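PDB 5JM8: aerobactin synthase IucA, which probably catalyses the ATP-dependent ligation of citrate to an acetylated, hydroxylated lysine, a step in making the siderophore aerobactin without a non-ribosomal peptide synthetase. Local coordinates for residues V24-D29 and G543-Y548; Q109-S114 and H152-S157; V184-I189 and S218-L223; A210-N215 and G253-P258. All blocks are in the same frame, centred on the assembly; numbering follows the deposited sequence.

Contact 1 of 4, residues V24-D29 and G543-Y548; sequences VRETKD and GNFFCY
Glu-26 reaches with its carboxylate across the start of the chain segment 543-548 and lies beside the ring of Phe-546. Its CG stands anti to the carbonyl carbon (chi1 -57°) and the chain beyond is extended, which carries CD far enough from helix 14-26 to meet three successive backbone amides. Glu-26 OE2 takes the firm bond, 2.9 Å from Phe-545 N and almost straight at 174°; the donor arrives on the syn side, slightly out of the carboxylate plane. Asn-544 N adds a bent, weak bond to Glu-26 OE2 at 2.8 Å. Phe-546 N reaches Glu-26 OE1 at 3.3 Å, also weakly. A carboxylate thus receives amides at the amino end of helix 545-549, where the helix dipole would probably favour its negative charge. Gly-543 has no side chain to hold the acid off, and its CA lies 3.3 Å from Glu-26 OE2. On the aromatic side, Glu-26 OE1 comes within 3.1 Å of Phe-546 CD2, the carboxylate and ring planes being 54° apart. Phe-545 CD1 sits over the centre of one face of the Phe-546 ring, and Thr-27 CG2 meets the ring at its edge, 4.0 Å from Phe-546 CZ. The Thr-27 hydroxyl is engaged with Leu-23 O, and the ring of Phe-545 packs edge-to-face with Phe-19 and Phe-107.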
loop_
_atom_site.group_PDB
_atom_site.type_symbol
_atom_site.label_atom_id
_atom_site.label_comp_id
_atom_site.label_asym_id
_atom_site.label_seq_id
_atom_site.Cartn_x
_atom_site.Cartn_y
_atom_site.Cartn_z
ATOM N N VAL A 24 -18.471 -40.069 -18.373
ATOM C CA VAL A 24 -17.748 -41.277 -17.981
ATOM C C VAL A 24 -18.045 -41.683 -16.535
ATOM O O VAL A 24 -18.036 -42.868 -16.200
ATOM C CB VAL A 24 -16.224 -41.084 -18.160
ATOM C CG1 VAL A 24 -15.439 -42.198 -17.474
ATOM C CG2 VAL A 24 -15.872 -41.028 -19.633
ATOM N N ARG A 25 -18.293 -40.699 -15.679
ATOM C CA ARG A 25 -18.603 -40.970 -14.281
ATOM C C ARG A 25 -20.002 -41.561 -14.111
ATOM O O ARG A 25 -20.226 -42.394 -13.233
ATOM C CB ARG A 25 -18.479 -39.688 -13.453
ATOM C CG ARG A 25 -19.010 -39.812 -12.027
ATOM C CD ARG A 25 -18.798 -38.534 -11.240
ATOM N NE ARG A 25 -17.406 -38.363 -10.841
ATOM C CZ ARG A 25 -16.949 -37.322 -10.150
ATOM N NH1 ARG A 25 -17.774 -36.351 -9.784
ATOM N NH2 ARG A 25 -15.665 -37.252 -9.830
ATOM N N GLU A 26 -20.937 -41.129 -14.952
ATOM C CA GLU A 26 -22.342 -41.494 -14.791
ATOM C C GLU A 26 -22.757 -42.671 -15.674
ATOM O O GLU A 26 -23.938 -43.018 -15.735
ATOM C CB GLU A 26 -23.231 -40.285 -15.092
ATOM C CG GLU A 26 -22.908 -39.077 -14.227
ATOM C CD GLU A 26 -23.836 -37.904 -14.472
ATOM O OE1 GLU A 26 -24.947 -38.119 -14.998
ATOM O OE2 GLU A 26 -23.448 -36.765 -14.136
ATOM N N THR A 27 -21.786 -43.281 -16.349
ATOM C CA THR A 27 -22.046 -44.451 -17.181
ATOM C C THR A 27 -21.065 -45.580 -16.878
ATOM O O THR A 27 -19.926 -45.339 -16.472
ATOM C CB THR A 27 -21.959 -44.119 -18.687
ATOM O OG1 THR A 27 -20.604 -43.818 -19.043
ATOM C CG2 THR A 27 -22.855 -42.941 -19.034
ATOM N N LYS A 28 -21.528 -46.811 -17.076
ATOM C CA LYS A 28 -20.686 -47.997 -16.967
ATOM C C LYS A 28 -20.482 -48.585 -18.361
ATOM O O LYS A 28 -19.961 -49.690 -18.514
ATOM C CB LYS A 28 -21.318 -49.025 -16.024
ATOM C CG LYS A 28 -21.527 -48.516 -14.596
ATOM C CD LYS A 28 -20.203 -48.332 -13.859
ATOM C CE LYS A 28 -20.412 -47.840 -12.433
ATOM N NZ LYS A 28 -20.961 -46.456 -12.388
ATOM N N ASP A 29 -20.893 -47.821 -19.371
ATOM C CA ASP A 29 -20.815 -48.238 -20.766
ATOM C C ASP A 29 -19.589 -47.625 -21.450
ATOM O O ASP A 29 -19.710 -46.784 -22.345
ATOM C CB ASP A 29 -22.099 -47.843 -21.503
ATOM C CG ASP A 29 -22.076 -48.224 -22.969
ATOM O OD1 ASP A 29 -21.349 -49.172 -23.330
ATOM O OD2 ASP A 29 -22.783 -47.567 -23.763
ATOM N N GLY A 543 -26.035 -37.165 -10.249
ATOM C CA GLY A 543 -25.235 -36.753 -11.389
ATOM C C GLY A 543 -25.759 -35.488 -12.039
ATOM O O GLY A 543 -26.933 -35.150 -11.894
ATOM N N ASN A 544 -24.884 -34.791 -12.759
ATOM C CA ASN A 544 -25.236 -33.537 -13.418
ATOM C C ASN A 544 -25.574 -33.711 -14.897
ATOM O O ASN A 544 -26.336 -32.925 -15.461
ATOM C CB ASN A 544 -24.089 -32.532 -13.285
ATOM C CG ASN A 544 -23.880 -32.067 -11.861
ATOM O OD1 ASN A 544 -24.719 -31.367 -11.296
ATOM N ND2 ASN A 544 -22.750 -32.443 -11.276
ATOM N N PHE A 545 -25.006 -34.737 -15.524
ATOM C CA PHE A 545 -25.130 -34.919 -16.967
ATOM C C PHE A 545 -26.556 -35.310 -17.369
ATOM O O PHE A 545 -27.129 -34.712 -18.279
ATOM C CB PHE A 545 -24.127 -35.973 -17.452
ATOM C CG PHE A 545 -24.173 -36.227 -18.937
ATOM C CD1 PHE A 545 -25.150 -37.047 -19.473
ATOM C CD2 PHE A 545 -23.231 -35.673 -19.789
ATOM C CE1 PHE A 545 -25.202 -37.297 -20.830
ATOM C CE2 PHE A 545 -23.276 -35.923 -21.149
ATOM C CZ PHE A 545 -24.263 -36.730 -21.669
ATOM N N PHE A 546 -27.130 -36.302 -16.693
ATOM C CA PHE A 546 -28.478 -36.760 -17.026
ATOM C C PHE A 546 -29.524 -35.907 -16.316
ATOM O O PHE A 546 -30.697 -35.911 -16.687
ATOM C CB PHE A 546 -28.650 -38.239 -16.673
ATOM C CG PHE A 546 -27.814 -39.154 -17.521
ATOM C CD1 PHE A 546 -28.153 -39.399 -18.841
ATOM C CD2 PHE A 546 -26.682 -39.757 -17.002
ATOM C CE1 PHE A 546 -27.382 -40.232 -19.627
ATOM C CE2 PHE A 546 -25.907 -40.590 -17.780
ATOM C CZ PHE A 546 -26.259 -40.829 -19.097
ATOM N N CYS A 547 -29.089 -35.166 -15.302
ATOM C CA CYS A 547 -29.956 -34.202 -14.637
ATOM C C CYS A 547 -30.172 -32.992 -15.537
ATOM O O CYS A 547 -31.260 -32.416 -15.579
ATOM C CB CYS A 547 -29.357 -33.763 -13.300
ATOM S SG CYS A 547 -30.361 -32.567 -12.389
ATOM N N TYR A 548 -29.123 -32.615 -16.260
ATOM C CA TYR A 548 -29.154 -31.450 -17.136
ATOM C C TYR A 548 -29.897 -31.765 -18.431
ATOM O O TYR A 548 -30.519 -30.893 -19.041
ATOM C CB TYR A 548 -27.727 -30.992 -17.438
ATOM C CG TYR A 548 -27.626 -29.623 -18.056
ATOM C CD1 TYR A 548 -27.919 -28.494 -17.316
ATOM C CD2 TYR A 548 -27.223 -29.457 -19.373
ATOM C CE1 TYR A 548 -27.826 -27.240 -17.863
ATOM C CE2 TYR A 548 -27.124 -28.202 -19.932
ATOM C CZ TYR A 548 -27.426 -27.096 -19.168
ATOM O OH TYR A 548 -27.328 -25.840 -19.710
#

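Contact 2 of 4, residues Q109-S114 and H152-S157; sequences QRVMES and HPAPKS
Ser-114 turns its hydroxyl into the bend of segment 152-157, where OG accepts a hydrogen bond from Lys-156 N at 2.9 Å. Ser-114 OG, anti to the backbone N (chi1 176°), leaves helix 101-124 and also lies 3.4 Å from Pro-155 CD. A CA-H...O contact, 3.6 Å from Ser-114 CA to Lys-156 O, is a weaker supplement to the hydrogen bond. Ala-154 CB sits against the helix between Arg-110 O (3.8 Å) and Ser-114 CB (4.0 Å), positions one turn apart. The apolar part is Val-111, whose CG2 meets Pro-153 CB at 4.1 Å and also touches Ala-154 CB; the Val-111 and Pro-153 side chains cross at about a right angle.

The loop is held in shape from within by Ala-154 N, which donates to His-152 ND1 at 3.0 Å with the donor tilted from the imidazole plane, while Pro-153 CD covers one ring face. Farther out, Asn-287 OD1 bonds His-152 NE2, Asp-551 pairs with Arg-110, and His-117 ND1 bonds Lys-156 O. The Pro-155 side chain lies about 6 Å from the bound ATP, consistent with a helix-backed, proline-rich loop bordering the nucleotide pocket.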
loop_
_atom_site.group_PDB
_atom_site.type_symbol
_atom_site.label_atom_id
_atom_site.label_comp_id
_atom_site.label_asym_id
_atom_site.label_seq_id
_atom_site.Cartn_x
_atom_site.Cartn_y
_atom_site.Cartn_z
ATOM N N GLN A 109 -27.241 -28.036 -27.895
ATOM C CA GLN A 109 -26.936 -26.651 -28.242
ATOM C C GLN A 109 -26.322 -25.939 -27.038
ATOM O O GLN A 109 -25.380 -25.164 -27.185
ATOM C CB GLN A 109 -28.187 -25.905 -28.739
ATOM C CG GLN A 109 -29.289 -25.716 -27.704
ATOM C CD GLN A 109 -30.460 -24.897 -28.225
ATOM O OE1 GLN A 109 -30.526 -24.566 -29.410
ATOM N NE2 GLN A 109 -31.389 -24.563 -27.335
ATOM N N ARG A 110 -26.844 -26.228 -25.850
ATOM C CA ARG A 110 -26.325 -25.637 -24.619
ATOM C C ARG A 110 -24.888 -26.081 -24.351
ATOM O O ARG A 110 -24.065 -25.294 -23.886
ATOM C CB ARG A 110 -27.220 -26.000 -23.430
ATOM C CG ARG A 110 -28.531 -25.227 -23.395
ATOM C CD ARG A 110 -29.436 -25.677 -22.255
ATOM N NE ARG A 110 -30.647 -24.864 -22.157
ATOM C CZ ARG A 110 -31.613 -25.063 -21.264
ATOM N NH1 ARG A 110 -31.521 -26.054 -20.387
ATOM N NH2 ARG A 110 -32.677 -24.272 -21.249
ATOM N N VAL A 111 -24.592 -27.343 -24.643
ATOM C CA VAL A 111 -23.247 -27.881 -24.463
ATOM C C VAL A 111 -22.255 -27.220 -25.423
ATOM O O VAL A 111 -21.080 -27.062 -25.094
ATOM C CB VAL A 111 -23.230 -29.413 -24.667
ATOM C CG1 VAL A 111 -21.807 -29.932 -24.813
ATOM C CG2 VAL A 111 -23.920 -30.105 -23.506
ATOM N N MET A 112 -22.729 -26.856 -26.612
ATOM C CA MET A 112 -21.897 -26.149 -27.585
ATOM C C MET A 112 -21.724 -24.690 -27.200
ATOM O O MET A 112 -20.653 -24.112 -27.388
ATOM C CB MET A 112 -22.500 -26.229 -28.987
ATOM C CG MET A 112 -22.359 -27.580 -29.665
ATOM S SD MET A 112 -20.684 -28.262 -29.595
ATOM C CE MET A 112 -20.986 -29.692 -28.578
ATOM N N GLU A 113 -22.793 -24.091 -26.685
ATOM C CA GLU A 113 -22.746 -22.713 -26.224
ATOM C C GLU A 113 -21.682 -22.584 -25.144
ATOM O O GLU A 113 -20.816 -21.716 -25.215
ATOM C CB GLU A 113 -24.115 -22.264 -25.701
ATOM C CG GLU A 113 -25.136 -21.949 -26.800
ATOM C CD GLU A 113 -26.535 -21.687 -26.263
ATOM O OE1 GLU A 113 -26.799 -22.003 -25.083
ATOM O OE2 GLU A 113 -27.373 -21.162 -27.027
ATOM N N SER A 114 -21.739 -23.474 -24.158
ATOM C CA SER A 114 -20.757 -23.485 -23.081
ATOM C C SER A 114 -19.348 -23.682 -23.634
ATOM O O SER A 114 -18.421 -22.970 -23.255
ATOM C CB SER A 114 -21.084 -24.583 -22.067
ATOM O OG SER A 114 -20.094 -24.660 -21.055
ATOM N N HIS A 152 -19.792 -31.074 -15.049
ATOM C CA HIS A 152 -21.051 -30.650 -15.645
ATOM C C HIS A 152 -20.847 -30.617 -17.159
ATOM O O HIS A 152 -19.762 -30.273 -17.622
ATOM C CB HIS A 152 -21.480 -29.279 -15.117
ATOM C CG HIS A 152 -22.918 -28.955 -15.377
ATOM N ND1 HIS A 152 -23.347 -28.352 -16.539
ATOM C CD2 HIS A 152 -24.028 -29.156 -14.627
ATOM C CE1 HIS A 152 -24.658 -28.194 -16.494
ATOM N NE2 HIS A 152 -25.095 -28.674 -15.344
ATOM N N PRO A 153 -21.874 -31.000 -17.937
ATOM C CA PRO A 153 -21.705 -30.979 -19.395
ATOM C C PRO A 153 -21.680 -29.572 -19.990
ATOM O O PRO A 153 -20.971 -29.332 -20.968
ATOM C CB PRO A 153 -22.927 -31.755 -19.896
ATOM C CG PRO A 153 -23.937 -31.614 -18.813
ATOM C CD PRO A 153 -23.160 -31.601 -17.541
ATOM N N ALA A 154 -22.457 -28.665 -19.407
ATOM C CA ALA A 154 -22.529 -27.284 -19.872
ATOM C C ALA A 154 -22.353 -26.306 -18.710
ATOM O O ALA A 154 -23.294 -25.607 -18.337
ATOM C CB ALA A 154 -23.851 -27.038 -20.572
ATOM N N PRO A 155 -21.141 -26.253 -18.138
ATOM C CA PRO A 155 -20.861 -25.400 -16.976
ATOM C C PRO A 155 -20.907 -23.900 -17.275
ATOM O O PRO A 155 -20.981 -23.107 -16.335
ATOM C CB PRO A 155 -19.446 -25.820 -16.571
ATOM C CG PRO A 155 -18.838 -26.363 -17.811
ATOM C CD PRO A 155 -19.953 -27.016 -18.559
ATOM N N LYS A 156 -20.865 -23.523 -18.551
ATOM C CA LYS A 156 -20.853 -22.112 -18.940
ATOM C C LYS A 156 -22.040 -21.749 -19.826
ATOM O O LYS A 156 -21.902 -20.989 -20.782
ATOM C CB LYS A 156 -19.545 -21.769 -19.664
ATOM C CG LYS A 156 -18.296 -21.957 -18.815
ATOM C CD LYS A 156 -18.278 -21.004 -17.625
ATOM C CE LYS A 156 -16.998 -21.137 -16.822
ATOM N NZ LYS A 156 -17.011 -20.285 -15.604
ATOM N N SER A 157 -23.202 -22.307 -19.511
ATOM C CA SER A 157 -24.449 -21.854 -20.110
ATOM C C SER A 157 -24.872 -20.571 -19.397
ATOM O O SER A 157 -24.948 -20.540 -18.170
ATOM C CB SER A 157 -25.525 -22.942 -20.009
ATOM O OG SER A 157 -26.823 -22.412 -20.217
#

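Contact 3 of 4, residues V184-I189 and S218-L223; sequences VNKTQI and SDNQWL
Trp-222 carries Lys-186 on one face of its indole: Lys-186 CB stands 3.6 Å from the centroid of the six-membered ring and only 15° off the ring normal, a CH-pi contact. At the edge, in the ring plane, lies Ser-218 O. Ile-189 CD1 approaches obliquely, 3.5 Å from Trp-222 CE3. Trp-222 NE1 donates to Asp-219 O at 2.8 Å, which helps hold the indole's rotation, although the donor sits above the carbonyl plane and not on a lone pair. Lys-186 has CG between its backbone N and carbonyl carbon (chi1 62°), and its extended chain runs from the indole toward Asn-220, where CE lies 3.3 Å from Asn-220 OD1.

These side chains close the end of an antiparallel strand pair. Val-184 and Trp-222 form a hydrogen-bonded pair, with Val-184 N to Trp-222 O and Trp-222 N to Val-184 O both at 2.7 Å; Asn-185 and Gln-221 follow as a non-hydrogen-bonded pair. Past the strand, Lys-186 N still reaches Asn-220 O at 2.8 Å, nearly in line with that carbonyl (C=O...N angle 170°). The turn out of the strand begins at Asn-185, whose OD1 receives Thr-187 N, an Asx turn. Strand 221-226 is outermost in a three-stranded sheet, with 177-185 in the middle, and helix 198-209 adds Gln-199 and Leu-202 against Trp-222. Asp-219 reaches the second subunit, where its OD1 bonds Gln-199 NE2 of that chain, which places this corner at a subunit interface.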
loop_
_atom_site.group_PDB
_atom_site.type_symbol
_atom_site.label_atom_id
_atom_site.label_comp_id
_atom_site.label_asym_id
_atom_site.label_seq_id
_atom_site.Cartn_x
_atom_site.Cartn_y
_atom_site.Cartn_z
ATOM N N VAL A 184 -36.222 4.480 -2.732
ATOM C CA VAL A 184 -37.472 3.758 -2.523
ATOM C C VAL A 184 -38.133 4.133 -1.201
ATOM O O VAL A 184 -37.469 4.204 -0.167
ATOM C CB VAL A 184 -37.236 2.233 -2.542
ATOM C CG1 VAL A 184 -38.549 1.480 -2.384
ATOM C CG2 VAL A 184 -36.531 1.817 -3.823
ATOM N N ASN A 185 -39.441 4.365 -1.239
ATOM C CA ASN A 185 -40.199 4.616 -0.018
ATOM C C ASN A 185 -40.223 3.349 0.830
ATOM O O ASN A 185 -40.448 2.254 0.316
ATOM C CB ASN A 185 -41.625 5.081 -0.345
ATOM C CG ASN A 185 -42.403 5.515 0.893
ATOM O OD1 ASN A 185 -42.245 4.952 1.974
ATOM N ND2 ASN A 185 -43.256 6.518 0.731
ATOM N N LYS A 186 -39.997 3.509 2.132
ATOM C CA LYS A 186 -39.885 2.379 3.051
ATOM C C LYS A 186 -41.119 1.479 3.045
ATOM O O LYS A 186 -41.038 0.300 3.397
ATOM C CB LYS A 186 -39.633 2.885 4.469
ATOM C CG LYS A 186 -40.746 3.752 5.032
ATOM C CD LYS A 186 -40.391 4.240 6.426
ATOM C CE LYS A 186 -41.479 5.118 7.010
ATOM N NZ LYS A 186 -41.107 5.620 8.360
ATOM N N THR A 187 -42.257 2.035 2.642
ATOM C CA THR A 187 -43.495 1.264 2.545
ATOM C C THR A 187 -43.419 0.220 1.439
ATOM O O THR A 187 -44.310 -0.624 1.322
ATOM C CB THR A 187 -44.715 2.163 2.266
ATOM O OG1 THR A 187 -44.569 2.789 0.985
ATOM C CG2 THR A 187 -44.868 3.233 3.340
ATOM N N GLN A 188 -42.368 0.289 0.625
ATOM C CA GLN A 188 -42.169 -0.667 -0.458
ATOM C C GLN A 188 -40.876 -1.465 -0.291
ATOM O O GLN A 188 -40.430 -2.140 -1.221
ATOM C CB GLN A 188 -42.164 0.055 -1.807
ATOM C CG GLN A 188 -43.465 0.782 -2.117
ATOM C CD GLN A 188 -44.675 -0.131 -2.050
ATOM O OE1 GLN A 188 -45.586 0.083 -1.251
ATOM N NE2 GLN A 188 -44.692 -1.154 -2.896
ATOM N N ILE A 189 -40.286 -1.388 0.899
ATOM C CA ILE A 189 -39.066 -2.127 1.210
ATOM C C ILE A 189 -39.327 -3.200 2.257
ATOM O O ILE A 189 -39.587 -2.893 3.421
ATOM C CB ILE A 189 -37.952 -1.192 1.719
ATOM C CG1 ILE A 189 -37.507 -0.253 0.597
ATOM C CG2 ILE A 189 -36.758 -2.002 2.224
ATOM C CD1 ILE A 189 -36.573 0.848 1.050
ATOM N N SER A 218 -33.625 9.787 3.091
ATOM C CA SER A 218 -34.470 10.450 4.077
ATOM C C SER A 218 -35.188 9.425 4.944
ATOM O O SER A 218 -35.013 8.219 4.768
ATOM C CB SER A 218 -35.486 11.362 3.389
ATOM O OG SER A 218 -36.563 10.617 2.852
ATOM N N ASP A 219 -36.001 9.911 5.877
ATOM C CA ASP A 219 -36.709 9.039 6.806
ATOM C C ASP A 219 -37.595 8.050 6.067
ATOM O O ASP A 219 -37.642 6.870 6.411
ATOM C CB ASP A 219 -37.559 9.858 7.782
ATOM C CG ASP A 219 -36.721 10.694 8.729
ATOM O OD1 ASP A 219 -35.553 10.329 8.975
ATOM O OD2 ASP A 219 -37.234 11.716 9.234
ATOM N N ASN A 220 -38.288 8.538 5.046
ATOM C CA ASN A 220 -39.229 7.714 4.308
ATOM C C ASN A 220 -38.609 7.115 3.058
ATOM O O ASN A 220 -38.966 6.012 2.650
ATOM C CB ASN A 220 -40.461 8.535 3.937
ATOM C CG ASN A 220 -41.226 9.014 5.155
ATOM O OD1 ASN A 220 -41.245 8.348 6.193
ATOM N ND2 ASN A 220 -41.856 10.176 5.039
ATOM N N GLN A 221 -37.672 7.845 2.463
ATOM C CA GLN A 221 -37.067 7.444 1.198
ATOM C C GLN A 221 -35.673 6.857 1.422
ATOM O O GLN A 221 -34.755 7.559 1.849
ATOM C CB GLN A 221 -37.020 8.646 0.243
ATOM C CG GLN A 221 -36.087 8.481 -0.945
ATOM C CD GLN A 221 -36.167 9.637 -1.930
ATOM O OE1 GLN A 221 -36.748 9.505 -3.005
ATOM N NE2 GLN A 221 -35.563 10.769 -1.576
ATOM N N TRP A 222 -35.528 5.566 1.124
ATOM C CA TRP A 222 -34.284 4.838 1.361
ATOM C C TRP A 222 -33.588 4.458 0.059
ATOM O O TRP A 222 -34.234 4.279 -0.974
ATOM C CB TRP A 222 -34.551 3.567 2.170
ATOM C CG TRP A 222 -35.212 3.799 3.494
ATOM C CD1 TRP A 222 -35.478 5.000 4.082
ATOM C CD2 TRP A 222 -35.693 2.795 4.394
ATOM N NE1 TRP A 222 -36.094 4.807 5.293
ATOM C CE2 TRP A 222 -36.238 3.461 5.507
ATOM C CE3 TRP A 222 -35.715 1.398 4.365
ATOM C CZ2 TRP A 222 -36.800 2.778 6.583
ATOM C CZ3 TRP A 222 -36.272 0.721 5.434
ATOM C CH2 TRP A 222 -36.808 1.411 6.528
ATOM N N LEU A 223 -32.268 4.322 0.125
ATOM C CA LEU A 223 -31.479 3.864 -1.011
ATOM C C LEU A 223 -31.476 2.339 -1.054
ATOM O O LEU A 223 -31.256 1.682 -0.034
ATOM C CB LEU A 223 -30.051 4.404 -0.926
ATOM C CG LEU A 223 -29.918 5.929 -0.959
ATOM C CD1 LEU A 223 -28.478 6.342 -0.692
ATOM C CD2 LEU A 223 -30.396 6.483 -2.293
#

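Contact 4 of 4, residues A210-N215 and G253-P258; sequences APQLLN and GEAGAP
Gln-212 and Leu-213 lean over Ala-255 by quite different torsions. In Gln-212, CG is tucked between the backbone N and the carbonyl carbon (chi1 68°), and the chain then bends at chi2, -86°, so that the amide folds back toward segment 253-258. Leu-213 instead has CG anti to its carbonyl carbon (chi1 -69°), which brings one branch of its fork down beside the same methyl. As a result Ala-255 CB is met by an amide nitrogen and a methyl group: Gln-212 NE2 lies 3.6 Å from it and Leu-213 CD1 3.8 Å. Gln-212 NE2 also comes within 3.3 Å of Gly-256 N, but both are donors, so the closeness is not a hydrogen bond.

Segment 210-215 links helix 198-209 to strand 221-226 through a 3-10 turn, in which Leu-213 N bonds Ala-210 O at 3.1 Å. Segment 253-258 is where strand 249-255, outermost in the three-stranded sheet with 177-185 and 221-226, ends and turns a corner. No hydrogen bond joins the two segments, which meet by van der Waals contact; just before 210-215, Asn-209 has a backbone bond with Ala-257. The backbones come nearest at Ala-210 and Gly-256, CA to CA 4.0 Å. Gly-256 has a positive phi that by itself suits glycine, and its lack of a CB also lets Ala-210 CB approach to 4.0 Å from Gly-256 CA. Just outside, Ala-255 O accepts from Trp-181 NE1, and Trp-181 also packs on Ala-210 and Leu-213. Pro-211 and Leu-214 face Arg-274 and Arg-204 of the second subunit.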
loop_
_atom_site.group_PDB
_atom_site.type_symbol
_atom_site.label_atom_id
_atom_site.label_comp_id
_atom_site.label_asym_id
_atom_site.label_seq_id
_atom_site.Cartn_x
_atom_site.Cartn_y
_atom_site.Cartn_z
ATOM N N ALA A 210 -21.851 4.030 -2.279
ATOM C CA ALA A 210 -22.249 5.124 -3.160
ATOM C C ALA A 210 -22.628 6.354 -2.342
ATOM O O ALA A 210 -23.793 6.751 -2.314
ATOM C CB ALA A 210 -23.402 4.699 -4.040
ATOM N N PRO A 211 -21.636 6.963 -1.675
ATOM C CA PRO A 211 -21.866 8.110 -0.790
ATOM C C PRO A 211 -22.567 9.271 -1.485
ATOM O O PRO A 211 -23.342 9.989 -0.855
ATOM C CB PRO A 211 -20.454 8.533 -0.366
ATOM C CG PRO A 211 -19.555 7.436 -0.751
ATOM C CD PRO A 211 -20.206 6.648 -1.827
ATOM N N GLN A 212 -22.290 9.453 -2.772
ATOM C CA GLN A 212 -22.777 10.626 -3.489
ATOM C C GLN A 212 -24.278 10.544 -3.775
ATOM O O GLN A 212 -24.860 11.481 -4.322
ATOM C CB GLN A 212 -22.000 10.821 -4.799
ATOM C CG GLN A 212 -22.235 9.763 -5.870
ATOM C CD GLN A 212 -21.332 8.547 -5.726
ATOM O OE1 GLN A 212 -20.693 8.342 -4.693
ATOM N NE2 GLN A 212 -21.273 7.732 -6.774
ATOM N N LEU A 213 -24.894 9.422 -3.408
ATOM C CA LEU A 213 -26.335 9.245 -3.562
ATOM C C LEU A 213 -27.073 9.518 -2.260
ATOM O O LEU A 213 -28.290 9.353 -2.180
ATOM C CB LEU A 213 -26.661 7.828 -4.038
ATOM C CG LEU A 213 -26.256 7.452 -5.462
ATOM C CD1 LEU A 213 -26.668 6.019 -5.747
ATOM C CD2 LEU A 213 -26.867 8.397 -6.485
ATOM N N LEU A 214 -26.339 9.934 -1.236
ATOM C CA LEU A 214 -26.945 10.164 0.064
ATOM C C LEU A 214 -27.834 11.403 0.048
ATOM O O LEU A 214 -28.605 11.627 0.978
ATOM C CB LEU A 214 -25.867 10.293 1.139
ATOM C CG LEU A 214 -25.178 8.980 1.528
ATOM C CD1 LEU A 214 -24.027 9.241 2.483
ATOM C CD2 LEU A 214 -26.167 7.998 2.147
ATOM N N ASN A 215 -27.744 12.200 -1.015
ATOM C CA ASN A 215 -28.633 13.349 -1.169
ATOM C C ASN A 215 -30.074 12.907 -1.427
ATOM O O ASN A 215 -30.983 13.736 -1.497
ATOM C CB ASN A 215 -28.155 14.269 -2.302
ATOM C CG ASN A 215 -28.005 13.549 -3.631
ATOM O OD1 ASN A 215 -28.470 12.425 -3.803
ATOM N ND2 ASN A 215 -27.351 14.203 -4.582
ATOM N N GLY A 253 -29.912 5.382 -11.167
ATOM C CA GLY A 253 -28.920 4.892 -12.106
ATOM C C GLY A 253 -27.768 4.179 -11.422
ATOM O O GLY A 253 -27.855 3.818 -10.246
ATOM N N GLU A 254 -26.685 3.977 -12.168
ATOM C CA GLU A 254 -25.487 3.340 -11.631
ATOM C C GLU A 254 -24.598 4.354 -10.925
ATOM O O GLU A 254 -24.491 5.502 -11.357
ATOM C CB GLU A 254 -24.699 2.655 -12.744
ATOM C CG GLU A 254 -25.471 1.574 -13.470
ATOM C CD GLU A 254 -24.679 0.964 -14.608
ATOM O OE1 GLU A 254 -23.543 1.422 -14.856
ATOM O OE2 GLU A 254 -25.194 0.027 -15.253
ATOM N N ALA A 255 -23.955 3.923 -9.844
ATOM C CA ALA A 255 -23.096 4.808 -9.069
ATOM C C ALA A 255 -22.268 4.046 -8.048
ATOM O O ALA A 255 -22.670 2.985 -7.568
ATOM C CB ALA A 255 -23.932 5.868 -8.364
ATOM N N GLY A 256 -21.107 4.604 -7.722
ATOM C CA GLY A 256 -20.347 4.166 -6.569
ATOM C C GLY A 256 -19.183 3.241 -6.849
ATOM O O GLY A 256 -18.642 3.199 -7.954
ATOM N N ALA A 257 -18.803 2.494 -5.816
ATOM C CA ALA A 257 -17.616 1.653 -5.852
ATOM C C ALA A 257 -17.756 0.521 -6.864
ATOM O O ALA A 257 -18.868 0.122 -7.199
ATOM C CB ALA A 257 -17.343 1.090 -4.465
ATOM N N PRO A 258 -16.620 0.002 -7.356
ATOM C CA PRO A 258 -16.643 -1.103 -8.319
ATOM C C PRO A 258 -16.915 -2.449 -7.659
ATOM O O PRO A 258 -16.361 -2.731 -6.596
ATOM C CB PRO A 258 -15.239 -1.066 -8.919
ATOM C CG PRO A 258 -14.391 -0.538 -7.824
ATOM C CD PRO A 258 -15.244 0.450 -7.073
#

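The four contacts form two groups on opposite sides of the chain's centre. Contacts 1 and 2 have centres about 15 Å apart and touch through Tyr-548, whose ring packs on His-152 and Ala-154 and whose OH lies against Ser-157 and Arg-110. Contacts 3 and 4, centres about 16 Å apart, meet through Leu-223 and Leu-213 and share the sheet of strands 221-226, 177-185 and 249-255. Along the chain, contact 1 encloses the other three, contact 2 closes before contact 3 opens, and contacts 3 and 4 interleave. Contacts 1 and 2 lie on the ATP side, and contacts 3 and 4 at the subunit interface; the centres of 1 and 3 are about 49 Å apart.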